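Local coordinates for succinoglycan biosynthesis protein (Bacillus cereus ATCC 14579, PDB 2QGM), which is of unknown function but, as a member of the erythromycin esterase-like family, may be a hydrolase, possibly linked to succinoglycan biosynthesis, at residues Ile254-Ala258 with Trp292-Phe297; Leu136-Tyr140 with Phe348-Ser352; Asp370-Asn375 with Arg405-Ser409; Gln46-Leu52 with Pro382-Leu388. All blocks are in the same frame, centred on the assembly; numbering follows the deposited sequence.

Contact 1 (Ile254-Ala258 with Trp292-Phe297); sequences IWAKA and WAQETF
W292 drives the edge of its indole against a face of W255, an edge-to-face (T-shaped) pair whose six-membered rings stand at 70° with centroids 5.0 Å apart. The leading atom is CH2 of W292, which lies over the rim of the W255 benzo ring, 3.5 Å from W255 CZ3. A chi1 of 165° swings the W292 indole away from its own backbone N and across to 254-258, whose axis runs roughly antiparallel to that of 292-297 (156°). A258 CB comes obliquely to 3.4 Å from W292 CZ2, while OG1 of T296, a turn further along the same helix, lies above the indole plane near its rim. That hydroxyl donates to W292 O at 2.7 Å, and the T296 backbone N reaches the same oxygen from the opposite face of its plane, so two bonds grip one carbonyl. The methyl CG2 of T296 then faces CG2 of I254 at 3.5 Å, a tight fit. F297 completes the aromatic cluster with its CZ 3.4 Å from W255 CZ2; these two rings are roughly parallel but slid so far apart that they barely overlap. W255 also leans on Q166 and I168 of strand 166-171 and on L119 of helix 115-127, which joins the helix pair to the body of the fold. No direct hydrogen bond links 254-258 with 292-297. A water bridges them instead, accepting from W292 NE1 and donating to I254 O at 2.9 Å, so aromatic and methyl contacts hold the helices together while the polar edge of W292 is satisfied through solvent.

Contact 2 (Leu136-Tyr140 with Phe348-Ser352); sequences LKLLY and FTLYS
L139 has CG anti to its carbonyl carbon (chi1 -70°), and from there its branched end approaches the ring of Y351 and the methyl of T349. CD2 of L139 lies over one face of the Y351 ring, displaced toward the rim, and the nearest atoms of the pair are L139 CG and Y351 CE2 at 3.8 Å. In T349, CG2 is the branch anti to the backbone N, and it meets L139 CD2 at 4.2 Å as the two side chains slide past each other in opposite directions. OG1 of T349 is taken up by S442. L139 can present itself in this way because K137-Y140 form a type II beta turn, closed by a bond from Y140 N to K137 O of 3.0 Å, in which L139 takes the positive phi of the third position (91°). L138 is crossed at about a right angle by Y351, but the spacing there is doubtful in the model. The turn lies in the loop between helices 115-127 and 143-157; Y140 OH bonds E81 and W304, while strand 346-350, leading into Y351, pairs with 363-366, so the contact joins this small antiparallel sheet to a loop near strands 76-79 and 301-304.

Contact 3 (Asp370-Asn375 with Arg405-Ser409); sequences DVKSFN and RPLLS
A backbone hydrogen bond ties F374 to P406: F374 N donates to P406 O at 3.0 Å, with the donor nearly on the extension of the C=O bond. The same oxygen receives a CA-H...O contact from S373 CA at 3.0 Å. Further hydrogen bonds shape the turn that offers these groups. D370 OD1 accepts from K372 N at 2.9 Å through its anti lone pair, making an Asx turn, while D370 O takes both S373 N and S373 OG, the hydroxyl at 2.8 Å and in the carbonyl plane. S373 OG sits between its backbone N and carbonyl carbon (chi1 68°), where it also caps Y376 N, as the N-cap of helix 374-380. Carbon contacts follow. R405 CB lies over one face of the F374 ring, a CH-pi contact 3.8 Å from the centroid and 17° off the normal, and L407 CD1 meets F374 CD2 at 4.0 Å. W400 packs edge-to-face with F374. The P406 ring is touched by the carboxylate of D370 and by K372 O, which comes to 3.5 Å from P406 CD. K372 NZ and R405 NE, like charges, come within 4.3 Å. The contact thus couples an N-capped helix start to strand 404-408 through one backbone bond directed along the P406 carbonyl and a buried phenyl ring, leaving the mutual repulsion of the two cations, if appreciable, to the more exposed side.

Contact 4 (Gln46-Leu52 with Pro382-Leu388); sequences QSQANPL and PYKMFLL
N50 and P51 form the outermost strand of the mixed sheet, laid antiparallel against strand 385-389. N50 and L387 are the hydrogen-bonded pair: N50 N donates to L387 O at 3.0 Å and L387 N to N50 O at 2.8 Å, both almost straight. P51 faces F386 as the non-hydrogen-bonded pair, a place that asks no N-H of a proline. A third bond, from L52 N to M385 O at 2.8 Å, approaches from above the carbonyl plane. The P51 ring lies across the face of Y383, its CB 3.5 Å from the ring centroid and 12° off the normal, a CH-pi contact; Q46 O and A49 CB come to the edge of that ring. F386 holds CG between its backbone N and carbonyl carbon (chi1 57°), and its CD2 meets A49 CB at 3.6 Å. L387, on the face shared with N50, has CG 3.7 Å from L52 CD2 and continues onto L67 and M70 of helix 65-71. Outside the strands, the extended Q46 crosses P382 at about a right angle. Three backbone bonds therefore set the register of N50-L52 against M385-L387, while Y383 packs on P51, and L387 with L52 makes an apolar patch on the N50 side.

How the contacts relate
The four contacts spread across one chain, with contact 1 alone on one side of its centre and contacts 3 and 4 together on another. Contacts 1 and 3 are farthest apart, about 39 Å between centres; contacts 3 and 4 are closest, about 18 Å, and helix 374-380 leads from one into strand 385-389 of the other. Contact 4 extends the mixed sheet at its 50-51 edge, whereas contact 1 packs helices beside the opposite edge strand, 166-171. Contacts 2 and 3 each involve a separate two-stranded sheet. Along the chain, contact 4 encloses contact 2, which encloses contact 1, and contact 3 crosses contact 4; the N-terminal segment thus closes against strand 385-389, late in the chain.

Contact 1 (Ile254-Ala258 with Trp292-Phe297)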
loop_
_atom_site.group_PDB
_atom_site.type_symbol
_atom_site.label_atom_id
_atom_site.label_comp_id
_atom_site.label_asym_id
_atom_site.label_seq_id
_atom_site.Cartn_x
_atom_site.Cartn_y
_atom_site.Cartn_z
ATOM N N ILE A 254 18.826 12.562 -5.958
ATOM C CA ILE A 254 18.217 11.327 -5.461
ATOM C C ILE A 254 16.884 11.042 -6.139
ATOM O O ILE A 254 16.657 9.940 -6.639
ATOM C CB ILE A 254 17.956 11.389 -3.945
ATOM C CG1 ILE A 254 19.282 11.569 -3.194
ATOM C CG2 ILE A 254 17.268 10.110 -3.484
ATOM C CD1 ILE A 254 20.239 10.417 -3.376
ATOM N N TRP A 255 16.000 12.033 -6.161
ATOM C CA TRP A 255 14.691 11.827 -6.763
ATOM C C TRP A 255 14.725 11.742 -8.282
ATOM O O TRP A 255 13.881 11.086 -8.878
ATOM C CB TRP A 255 13.712 12.913 -6.310
ATOM C CG TRP A 255 13.241 12.733 -4.898
ATOM C CD1 TRP A 255 13.655 13.435 -3.797
ATOM C CD2 TRP A 255 12.293 11.763 -4.418
ATOM N NE1 TRP A 255 13.024 12.959 -2.669
ATOM C CE2 TRP A 255 12.184 11.937 -3.023
ATOM C CE3 TRP A 255 11.526 10.768 -5.037
ATOM C CZ2 TRP A 255 11.342 11.152 -2.229
ATOM C CZ3 TRP A 255 10.684 9.978 -4.249
ATOM C CH2 TRP A 255 10.598 10.179 -2.855
ATOM N N ALA A 256 15.696 12.397 -8.911
ATOM C CA ALA A 256 15.807 12.335 -10.368
ATOM C C ALA A 256 16.245 10.924 -10.760
ATOM O O ALA A 256 15.683 10.320 -11.680
ATOM C CB ALA A 256 16.815 13.358 -10.867
ATOM N N LYS A 257 17.253 10.403 -10.065
ATOM C CA LYS A 257 17.740 9.055 -10.336
ATOM C C LYS A 257 16.621 8.036 -10.106
ATOM O O LYS A 257 16.406 7.132 -10.918
ATOM C CB LYS A 257 18.926 8.721 -9.421
ATOM C CG LYS A 257 19.405 7.273 -9.518
ATOM C CD LYS A 257 20.570 6.991 -8.557
ATOM C CE LYS A 257 21.090 5.567 -8.743
ATOM N NZ LYS A 257 22.263 5.248 -7.871
ATOM N N ALA A 258 15.903 8.195 -8.998
ATOM C CA ALA A 258 14.817 7.283 -8.644
ATOM C C ALA A 258 13.706 7.298 -9.678
ATOM O O ALA A 258 13.148 6.252 -10.008
ATOM C CB ALA A 258 14.254 7.643 -7.275
ATOM N N TRP A 292 13.678 0.951 -1.492
ATOM C CA TRP A 292 14.496 2.068 -1.935
ATOM C C TRP A 292 14.291 3.231 -0.956
ATOM O O TRP A 292 15.226 3.942 -0.611
ATOM C CB TRP A 292 14.101 2.518 -3.344
ATOM C CG TRP A 292 14.648 3.869 -3.689
ATOM C CD1 TRP A 292 15.900 4.160 -4.149
ATOM C CD2 TRP A 292 13.971 5.119 -3.541
ATOM N NE1 TRP A 292 16.045 5.520 -4.296
ATOM C CE2 TRP A 292 14.870 6.136 -3.925
ATOM C CE3 TRP A 292 12.685 5.486 -3.115
ATOM C CZ2 TRP A 292 14.533 7.495 -3.897
ATOM C CZ3 TRP A 292 12.346 6.834 -3.087
ATOM C CH2 TRP A 292 13.269 7.822 -3.476
ATOM N N ALA A 293 13.054 3.412 -0.509
ATOM C CA ALA A 293 12.746 4.490 0.407
ATOM C C ALA A 293 13.489 4.322 1.729
ATOM O O ALA A 293 14.037 5.287 2.274
ATOM C CB ALA A 293 11.249 4.552 0.659
ATOM N N GLN A 294 13.501 3.098 2.241
ATOM C CA GLN A 294 14.159 2.807 3.508
ATOM C C GLN A 294 15.666 3.007 3.422
ATOM O O GLN A 294 16.264 3.653 4.279
ATOM C CB GLN A 294 13.872 1.368 3.932
ATOM C CG GLN A 294 14.569 0.939 5.212
ATOM C CD GLN A 294 14.184 1.788 6.410
ATOM O OE1 GLN A 294 13.036 2.218 6.546
ATOM N NE2 GLN A 294 15.144 2.024 7.292
ATOM N N GLU A 295 16.280 2.462 2.379
ATOM C CA GLU A 295 17.724 2.577 2.240
ATOM C C GLU A 295 18.204 3.982 1.907
ATOM O O GLU A 295 19.342 4.337 2.199
ATOM C CB GLU A 295 18.243 1.601 1.183
ATOM C CG GLU A 295 17.708 1.822 -0.212
ATOM C CD GLU A 295 18.332 0.881 -1.234
ATOM O OE1 GLU A 295 19.521 1.071 -1.576
ATOM O OE2 GLU A 295 17.635 -0.053 -1.681
ATOM N N THR A 296 17.333 4.790 1.315
ATOM C CA THR A 296 17.707 6.146 0.938
ATOM C C THR A 296 17.502 7.179 2.033
ATOM O O THR A 296 18.368 8.020 2.273
ATOM C CB THR A 296 16.925 6.598 -0.306
ATOM O OG1 THR A 296 17.145 5.661 -1.368
ATOM C CG2 THR A 296 17.393 7.981 -0.754
ATOM N N PHE A 297 16.367 7.101 2.713
ATOM C CA PHE A 297 16.038 8.080 3.743
ATOM C C PHE A 297 16.220 7.607 5.183
ATOM O O PHE A 297 16.229 8.416 6.107
ATOM C CB PHE A 297 14.606 8.555 3.512
ATOM C CG PHE A 297 14.404 9.190 2.163
ATOM C CD1 PHE A 297 15.048 10.386 1.842
ATOM C CD2 PHE A 297 13.596 8.583 1.199
ATOM C CE1 PHE A 297 14.895 10.968 0.584
ATOM C CE2 PHE A 297 13.436 9.157 -0.065
ATOM C CZ PHE A 297 14.087 10.353 -0.377
HETATM O O HOH W 1 17.904 7.429 -5.910
#

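Contact 2 (Leu136-Tyr140 with Phe348-Ser352)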
loop_
_atom_site.group_PDB
_atom_site.type_symbol
_atom_site.label_atom_id
_atom_site.label_comp_id
_atom_site.label_asym_id
_atom_site.label_seq_id
_atom_site.Cartn_x
_atom_site.Cartn_y
_atom_site.Cartn_z
ATOM N N LEU A 136 -4.542 12.000 -6.025
ATOM C CA LEU A 136 -5.001 10.677 -5.609
ATOM C C LEU A 136 -5.975 10.120 -6.646
ATOM O O LEU A 136 -7.010 10.727 -6.918
ATOM C CB LEU A 136 -5.690 10.772 -4.250
ATOM C CG LEU A 136 -4.824 11.308 -3.108
ATOM C CD1 LEU A 136 -5.699 11.695 -1.934
ATOM C CD2 LEU A 136 -3.794 10.256 -2.709
ATOM N N LYS A 137 -5.650 8.970 -7.225
ATOM C CA LYS A 137 -6.522 8.385 -8.231
ATOM C C LYS A 137 -7.813 7.863 -7.607
ATOM O O LYS A 137 -7.816 7.396 -6.470
ATOM C CB LYS A 137 -5.781 7.288 -8.982
ATOM C CG LYS A 137 -4.491 7.776 -9.648
ATOM C CD LYS A 137 -4.704 8.983 -10.581
ATOM C CE LYS A 137 -4.526 10.317 -9.870
ATOM N NZ LYS A 137 -4.555 11.470 -10.817
ATOM N N LEU A 138 -8.904 7.940 -8.366
ATOM C CA LEU A 138 -10.230 7.551 -7.884
ATOM C C LEU A 138 -10.354 6.464 -6.829
ATOM O O LEU A 138 -9.671 5.444 -6.853
ATOM C CB LEU A 138 -11.154 7.245 -9.061
ATOM C CG LEU A 138 -11.835 8.496 -9.636
ATOM C CD1 LEU A 138 -12.794 8.099 -10.746
ATOM C CD2 LEU A 138 -12.580 9.227 -8.524
ATOM N N LEU A 139 -11.275 6.718 -5.913
ATOM C CA LEU A 139 -11.571 5.878 -4.767
ATOM C C LEU A 139 -10.684 6.378 -3.644
ATOM O O LEU A 139 -11.077 6.339 -2.490
ATOM C CB LEU A 139 -11.336 4.374 -5.022
ATOM C CG LEU A 139 -12.267 3.597 -5.973
ATOM C CD1 LEU A 139 -12.355 2.153 -5.496
ATOM C CD2 LEU A 139 -13.670 4.195 -5.995
ATOM N N TYR A 140 -9.496 6.883 -3.979
ATOM C CA TYR A 140 -8.610 7.399 -2.939
ATOM C C TYR A 140 -8.773 8.873 -2.547
ATOM O O TYR A 140 -8.377 9.254 -1.446
ATOM C CB TYR A 140 -7.149 7.110 -3.284
ATOM C CG TYR A 140 -6.624 5.853 -2.615
ATOM C CD1 TYR A 140 -7.484 4.812 -2.259
ATOM C CD2 TYR A 140 -5.271 5.706 -2.335
ATOM C CE1 TYR A 140 -7.008 3.660 -1.641
ATOM C CE2 TYR A 140 -4.780 4.552 -1.719
ATOM C CZ TYR A 140 -5.658 3.535 -1.372
ATOM O OH TYR A 140 -5.189 2.393 -0.768
ATOM N N PHE A 348 -19.737 -0.475 1.278
ATOM C CA PHE A 348 -18.459 0.112 0.922
ATOM C C PHE A 348 -18.546 0.795 -0.430
ATOM O O PHE A 348 -19.462 0.539 -1.216
ATOM C CB PHE A 348 -17.383 -0.969 0.881
ATOM C CG PHE A 348 -17.694 -2.086 -0.065
ATOM C CD1 PHE A 348 -17.398 -1.975 -1.422
ATOM C CD2 PHE A 348 -18.325 -3.236 0.391
ATOM C CE1 PHE A 348 -17.731 -3.000 -2.309
ATOM C CE2 PHE A 348 -18.660 -4.257 -0.484
ATOM C CZ PHE A 348 -18.364 -4.141 -1.836
ATOM N N THR A 349 -17.573 1.662 -0.689
ATOM C CA THR A 349 -17.487 2.406 -1.938
ATOM C C THR A 349 -16.712 1.562 -2.936
ATOM O O THR A 349 -15.712 0.939 -2.577
ATOM C CB THR A 349 -16.717 3.719 -1.744
ATOM O OG1 THR A 349 -17.379 4.533 -0.765
ATOM C CG2 THR A 349 -16.619 4.476 -3.063
ATOM N N LEU A 350 -17.172 1.538 -4.181
ATOM C CA LEU A 350 -16.488 0.779 -5.227
ATOM C C LEU A 350 -16.898 1.317 -6.596
ATOM O O LEU A 350 -17.671 2.268 -6.687
ATOM C CB LEU A 350 -16.812 -0.723 -5.116
ATOM C CG LEU A 350 -18.186 -1.322 -5.464
ATOM C CD1 LEU A 350 -19.298 -0.362 -5.072
ATOM C CD2 LEU A 350 -18.263 -1.629 -6.943
ATOM N N TYR A 351 -16.372 0.712 -7.654
ATOM C CA TYR A 351 -16.691 1.131 -9.015
ATOM C C TYR A 351 -17.963 0.524 -9.597
ATOM O O TYR A 351 -19.036 1.123 -9.531
ATOM C CB TYR A 351 -15.529 0.813 -9.943
ATOM C CG TYR A 351 -14.504 1.909 -10.014
ATOM C CD1 TYR A 351 -14.825 3.147 -10.561
ATOM C CD2 TYR A 351 -13.209 1.705 -9.554
ATOM C CE1 TYR A 351 -13.879 4.158 -10.656
ATOM C CE2 TYR A 351 -12.252 2.708 -9.639
ATOM C CZ TYR A 351 -12.596 3.935 -10.194
ATOM O OH TYR A 351 -11.654 4.929 -10.304
ATOM N N SER A 352 -17.835 -0.661 -10.183
ATOM C CA SER A 352 -18.982 -1.334 -10.791
ATOM C C SER A 352 -19.175 -2.753 -10.253
ATOM O O SER A 352 -18.283 -3.312 -9.611
ATOM C CB SER A 352 -18.822 -1.370 -12.311
ATOM O OG SER A 352 -18.773 -0.054 -12.841
#

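Contact 3 (Asp370-Asn375 with Arg405-Ser409)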
loop_
_atom_site.group_PDB
_atom_site.type_symbol
_atom_site.label_atom_id
_atom_site.label_comp_id
_atom_site.label_asym_id
_atom_site.label_seq_id
_atom_site.Cartn_x
_atom_site.Cartn_y
_atom_site.Cartn_z
ATOM N N ASP A 370 -20.571 -14.767 4.811
ATOM C CA ASP A 370 -20.058 -16.137 4.733
ATOM C C ASP A 370 -19.792 -16.583 6.170
ATOM O O ASP A 370 -18.794 -16.193 6.774
ATOM C CB ASP A 370 -18.757 -16.204 3.931
ATOM C CG ASP A 370 -18.335 -17.634 3.632
ATOM O OD1 ASP A 370 -18.419 -18.484 4.543
ATOM O OD2 ASP A 370 -17.916 -17.918 2.490
ATOM N N VAL A 371 -20.685 -17.404 6.714
ATOM C CA VAL A 371 -20.558 -17.868 8.094
ATOM C C VAL A 371 -19.335 -18.734 8.393
ATOM O O VAL A 371 -19.084 -19.079 9.551
ATOM C CB VAL A 371 -21.818 -18.640 8.519
ATOM C CG1 VAL A 371 -23.051 -17.805 8.222
ATOM C CG2 VAL A 371 -21.878 -19.980 7.802
ATOM N N LYS A 372 -18.577 -19.080 7.363
ATOM C CA LYS A 372 -17.389 -19.904 7.542
ATOM C C LYS A 372 -16.094 -19.084 7.545
ATOM O O LYS A 372 -15.050 -19.560 7.991
ATOM C CB LYS A 372 -17.329 -20.960 6.439
ATOM C CG LYS A 372 -17.822 -22.337 6.862
ATOM C CD LYS A 372 -16.843 -22.961 7.841
ATOM C CE LYS A 372 -17.104 -24.449 8.014
ATOM N NZ LYS A 372 -16.125 -25.089 8.940
ATOM N N SER A 373 -16.172 -17.844 7.073
ATOM C CA SER A 373 -14.998 -16.971 6.987
ATOM C C SER A 373 -14.387 -16.515 8.314
ATOM O O SER A 373 -15.051 -16.491 9.355
ATOM C CB SER A 373 -15.339 -15.729 6.162
ATOM O OG SER A 373 -16.268 -14.901 6.840
ATOM N N PHE A 374 -13.110 -16.147 8.266
ATOM C CA PHE A 374 -12.423 -15.639 9.451
ATOM C C PHE A 374 -13.180 -14.385 9.877
ATOM O O PHE A 374 -13.329 -14.105 11.062
ATOM C CB PHE A 374 -10.981 -15.236 9.112
ATOM C CG PHE A 374 -10.092 -16.387 8.759
ATOM C CD1 PHE A 374 -9.648 -17.272 9.739
ATOM C CD2 PHE A 374 -9.678 -16.582 7.443
ATOM C CE1 PHE A 374 -8.804 -18.333 9.414
ATOM C CE2 PHE A 374 -8.834 -17.637 7.106
ATOM C CZ PHE A 374 -8.396 -18.515 8.098
ATOM N N ASN A 375 -13.654 -13.642 8.879
ATOM C CA ASN A 375 -14.372 -12.391 9.093
ATOM C C ASN A 375 -15.616 -12.485 9.958
ATOM O O ASN A 375 -15.822 -11.662 10.848
ATOM C CB ASN A 375 -14.727 -11.782 7.741
ATOM C CG ASN A 375 -13.496 -11.447 6.928
ATOM O OD1 ASN A 375 -12.957 -10.341 7.016
ATOM N ND2 ASN A 375 -13.027 -12.411 6.149
ATOM N N ARG A 405 -9.674 -21.195 5.865
ATOM C CA ARG A 405 -11.071 -20.779 5.886
ATOM C C ARG A 405 -11.244 -19.622 4.912
ATOM O O ARG A 405 -10.266 -19.001 4.498
ATOM C CB ARG A 405 -11.461 -20.307 7.289
ATOM C CG ARG A 405 -11.243 -21.324 8.403
ATOM C CD ARG A 405 -12.363 -22.350 8.464
ATOM N NE ARG A 405 -12.327 -23.120 9.709
ATOM C CZ ARG A 405 -11.691 -24.278 9.868
ATOM N NH1 ARG A 405 -11.027 -24.825 8.858
ATOM N NH2 ARG A 405 -11.716 -24.890 11.046
ATOM N N PRO A 406 -12.492 -19.314 4.533
ATOM C CA PRO A 406 -12.715 -18.207 3.602
ATOM C C PRO A 406 -12.238 -16.887 4.196
ATOM O O PRO A 406 -12.446 -16.622 5.384
ATOM C CB PRO A 406 -14.226 -18.226 3.395
ATOM C CG PRO A 406 -14.571 -19.684 3.576
ATOM C CD PRO A 406 -13.743 -20.051 4.786
ATOM N N LEU A 407 -11.584 -16.076 3.370
ATOM C CA LEU A 407 -11.102 -14.770 3.804
ATOM C C LEU A 407 -11.654 -13.748 2.826
ATOM O O LEU A 407 -11.505 -13.889 1.614
ATOM C CB LEU A 407 -9.573 -14.709 3.801
ATOM C CG LEU A 407 -8.962 -13.344 4.161
ATOM C CD1 LEU A 407 -9.210 -13.039 5.631
ATOM C CD2 LEU A 407 -7.473 -13.357 3.880
ATOM N N LEU A 408 -12.296 -12.720 3.363
ATOM C CA LEU A 408 -12.883 -11.676 2.542
ATOM C C LEU A 408 -11.804 -10.812 1.911
ATOM O O LEU A 408 -10.800 -10.514 2.548
ATOM C CB LEU A 408 -13.775 -10.783 3.393
ATOM C CG LEU A 408 -14.308 -9.547 2.667
ATOM C CD1 LEU A 408 -15.336 -9.989 1.632
ATOM C CD2 LEU A 408 -14.915 -8.569 3.678
ATOM N N SER A 409 -12.019 -10.411 0.665
ATOM C CA SER A 409 -11.077 -9.554 -0.045
ATOM C C SER A 409 -11.824 -8.892 -1.195
ATOM O O SER A 409 -12.249 -9.553 -2.141
ATOM C CB SER A 409 -9.897 -10.369 -0.565
ATOM O OG SER A 409 -8.816 -9.518 -0.913
#

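Contact 4 (Gln46-Leu52 with Pro382-Leu388)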
loop_
_atom_site.group_PDB
_atom_site.type_symbol
_atom_site.label_atom_id
_atom_site.label_comp_id
_atom_site.label_asym_id
_atom_site.label_seq_id
_atom_site.Cartn_x
_atom_site.Cartn_y
_atom_site.Cartn_z
ATOM N N GLN A 46 -11.091 -13.718 21.807
ATOM C CA GLN A 46 -11.478 -12.618 22.687
ATOM C C GLN A 46 -10.468 -12.430 23.822
ATOM O O GLN A 46 -10.069 -11.307 24.138
ATOM C CB GLN A 46 -12.853 -12.910 23.282
ATOM C CG GLN A 46 -13.330 -11.929 24.341
ATOM C CD GLN A 46 -14.494 -12.498 25.140
ATOM O OE1 GLN A 46 -15.309 -13.245 24.603
ATOM N NE2 GLN A 46 -14.581 -12.145 26.416
ATOM N N SER A 47 -10.068 -13.539 24.433
ATOM C CA SER A 47 -9.129 -13.513 25.545
ATOM C C SER A 47 -7.726 -13.063 25.152
ATOM O O SER A 47 -6.980 -12.523 25.966
ATOM C CB SER A 47 -9.051 -14.900 26.191
ATOM O OG SER A 47 -8.086 -14.923 27.230
ATOM N N GLN A 48 -7.368 -13.276 23.895
ATOM C CA GLN A 48 -6.038 -12.909 23.430
ATOM C C GLN A 48 -5.992 -11.636 22.593
ATOM O O GLN A 48 -4.912 -11.189 22.199
ATOM C CB GLN A 48 -5.446 -14.091 22.662
ATOM C CG GLN A 48 -5.275 -15.327 23.545
ATOM C CD GLN A 48 -4.801 -16.545 22.784
ATOM O OE1 GLN A 48 -5.601 -17.392 22.372
ATOM N NE2 GLN A 48 -3.494 -16.643 22.592
ATOM N N ALA A 49 -7.156 -11.044 22.345
ATOM C CA ALA A 49 -7.234 -9.819 21.551
ATOM C C ALA A 49 -7.013 -8.569 22.417
ATOM O O ALA A 49 -7.197 -8.608 23.635
ATOM C CB ALA A 49 -8.608 -9.742 20.850
ATOM N N ASN A 50 -6.591 -7.477 21.782
ATOM C CA ASN A 50 -6.387 -6.204 22.468
ATOM C C ASN A 50 -7.384 -5.252 21.826
ATOM O O ASN A 50 -7.193 -4.811 20.689
ATOM C CB ASN A 50 -4.962 -5.691 22.257
ATOM C CG ASN A 50 -3.926 -6.613 22.853
ATOM O OD1 ASN A 50 -3.801 -6.724 24.079
ATOM N ND2 ASN A 50 -3.181 -7.292 21.996
ATOM N N PRO A 51 -8.473 -4.930 22.536
ATOM C CA PRO A 51 -9.482 -4.030 21.982
ATOM C C PRO A 51 -9.053 -2.593 21.722
ATOM O O PRO A 51 -8.240 -2.018 22.449
ATOM C CB PRO A 51 -10.611 -4.114 23.002
ATOM C CG PRO A 51 -9.870 -4.278 24.286
ATOM C CD PRO A 51 -8.807 -5.304 23.924
ATOM N N LEU A 52 -9.617 -2.022 20.663
ATOM C CA LEU A 52 -9.346 -0.643 20.292
ATOM C C LEU A 52 -10.566 0.169 20.721
ATOM O O LEU A 52 -11.709 -0.284 20.594
ATOM C CB LEU A 52 -9.121 -0.545 18.781
ATOM C CG LEU A 52 -7.916 -1.355 18.283
ATOM C CD1 LEU A 52 -7.859 -1.276 16.773
ATOM C CD2 LEU A 52 -6.632 -0.836 18.911
ATOM N N PRO A 382 -16.720 -10.265 21.260
ATOM C CA PRO A 382 -17.366 -9.119 21.901
ATOM C C PRO A 382 -16.615 -7.794 21.958
ATOM O O PRO A 382 -16.693 -7.080 22.950
ATOM C CB PRO A 382 -17.735 -9.661 23.285
ATOM C CG PRO A 382 -16.638 -10.606 23.577
ATOM C CD PRO A 382 -16.467 -11.335 22.244
ATOM N N TYR A 383 -15.883 -7.477 20.895
ATOM C CA TYR A 383 -15.175 -6.206 20.789
ATOM C C TYR A 383 -15.524 -5.667 19.412
ATOM O O TYR A 383 -15.411 -6.393 18.425
ATOM C CB TYR A 383 -13.659 -6.376 20.862
ATOM C CG TYR A 383 -13.110 -6.709 22.226
ATOM C CD1 TYR A 383 -13.527 -6.017 23.360
ATOM C CD2 TYR A 383 -12.131 -7.684 22.376
ATOM C CE1 TYR A 383 -12.978 -6.286 24.609
ATOM C CE2 TYR A 383 -11.578 -7.963 23.614
ATOM C CZ TYR A 383 -12.000 -7.263 24.727
ATOM O OH TYR A 383 -11.435 -7.543 25.950
ATOM N N LYS A 384 -15.957 -4.415 19.342
ATOM C CA LYS A 384 -16.303 -3.810 18.058
ATOM C C LYS A 384 -15.057 -3.628 17.196
ATOM O O LYS A 384 -15.126 -3.705 15.973
ATOM C CB LYS A 384 -16.991 -2.463 18.274
ATOM C CG LYS A 384 -18.435 -2.574 18.750
ATOM C CD LYS A 384 -18.916 -1.238 19.289
ATOM C CE LYS A 384 -20.409 -1.249 19.555
ATOM N NZ LYS A 384 -20.815 -2.432 20.358
HETATM N N MSE A 385 -13.918 -3.384 17.840
HETATM C CA MSE A 385 -12.647 -3.211 17.136
HETATM C C MSE A 385 -11.514 -3.743 17.994
HETATM O O MSE A 385 -11.500 -3.541 19.205
HETATM C CB MSE A 385 -12.377 -1.741 16.854
HETATM C CG MSE A 385 -13.467 -1.043 16.101
HETATM SE SE MSE A 385 -12.988 0.791 15.931
HETATM C CE MSE A 385 -13.457 1.411 17.687
ATOM N N PHE A 386 -10.555 -4.414 17.371
ATOM C CA PHE A 386 -9.447 -4.950 18.128
ATOM C C PHE A 386 -8.253 -5.364 17.281
ATOM O O PHE A 386 -8.361 -5.528 16.063
ATOM C CB PHE A 386 -9.902 -6.154 18.958
ATOM C CG PHE A 386 -10.519 -7.259 18.152
ATOM C CD1 PHE A 386 -11.873 -7.217 17.812
ATOM C CD2 PHE A 386 -9.757 -8.359 17.757
ATOM C CE1 PHE A 386 -12.466 -8.257 17.094
ATOM C CE2 PHE A 386 -10.337 -9.406 17.035
ATOM C CZ PHE A 386 -11.696 -9.357 16.704
ATOM N N LEU A 387 -7.107 -5.504 17.944
ATOM C CA LEU A 387 -5.879 -5.940 17.304
ATOM C C LEU A 387 -5.711 -7.383 17.713
ATOM O O LEU A 387 -6.081 -7.761 18.824
ATOM C CB LEU A 387 -4.669 -5.168 17.832
ATOM C CG LEU A 387 -4.612 -3.665 17.597
ATOM C CD1 LEU A 387 -3.541 -3.050 18.479
ATOM C CD2 LEU A 387 -4.324 -3.409 16.137
ATOM N N LEU A 388 -5.146 -8.186 16.823
ATOM C CA LEU A 388 -4.903 -9.586 17.121
ATOM C C LEU A 388 -3.541 -9.968 16.545
ATOM O O LEU A 388 -3.330 -9.866 15.339
ATOM C CB LEU A 388 -6.003 -10.460 16.507
ATOM C CG LEU A 388 -5.949 -11.927 16.921
ATOM C CD1 LEU A 388 -6.184 -11.988 18.423
ATOM C CD2 LEU A 388 -6.991 -12.765 16.176
#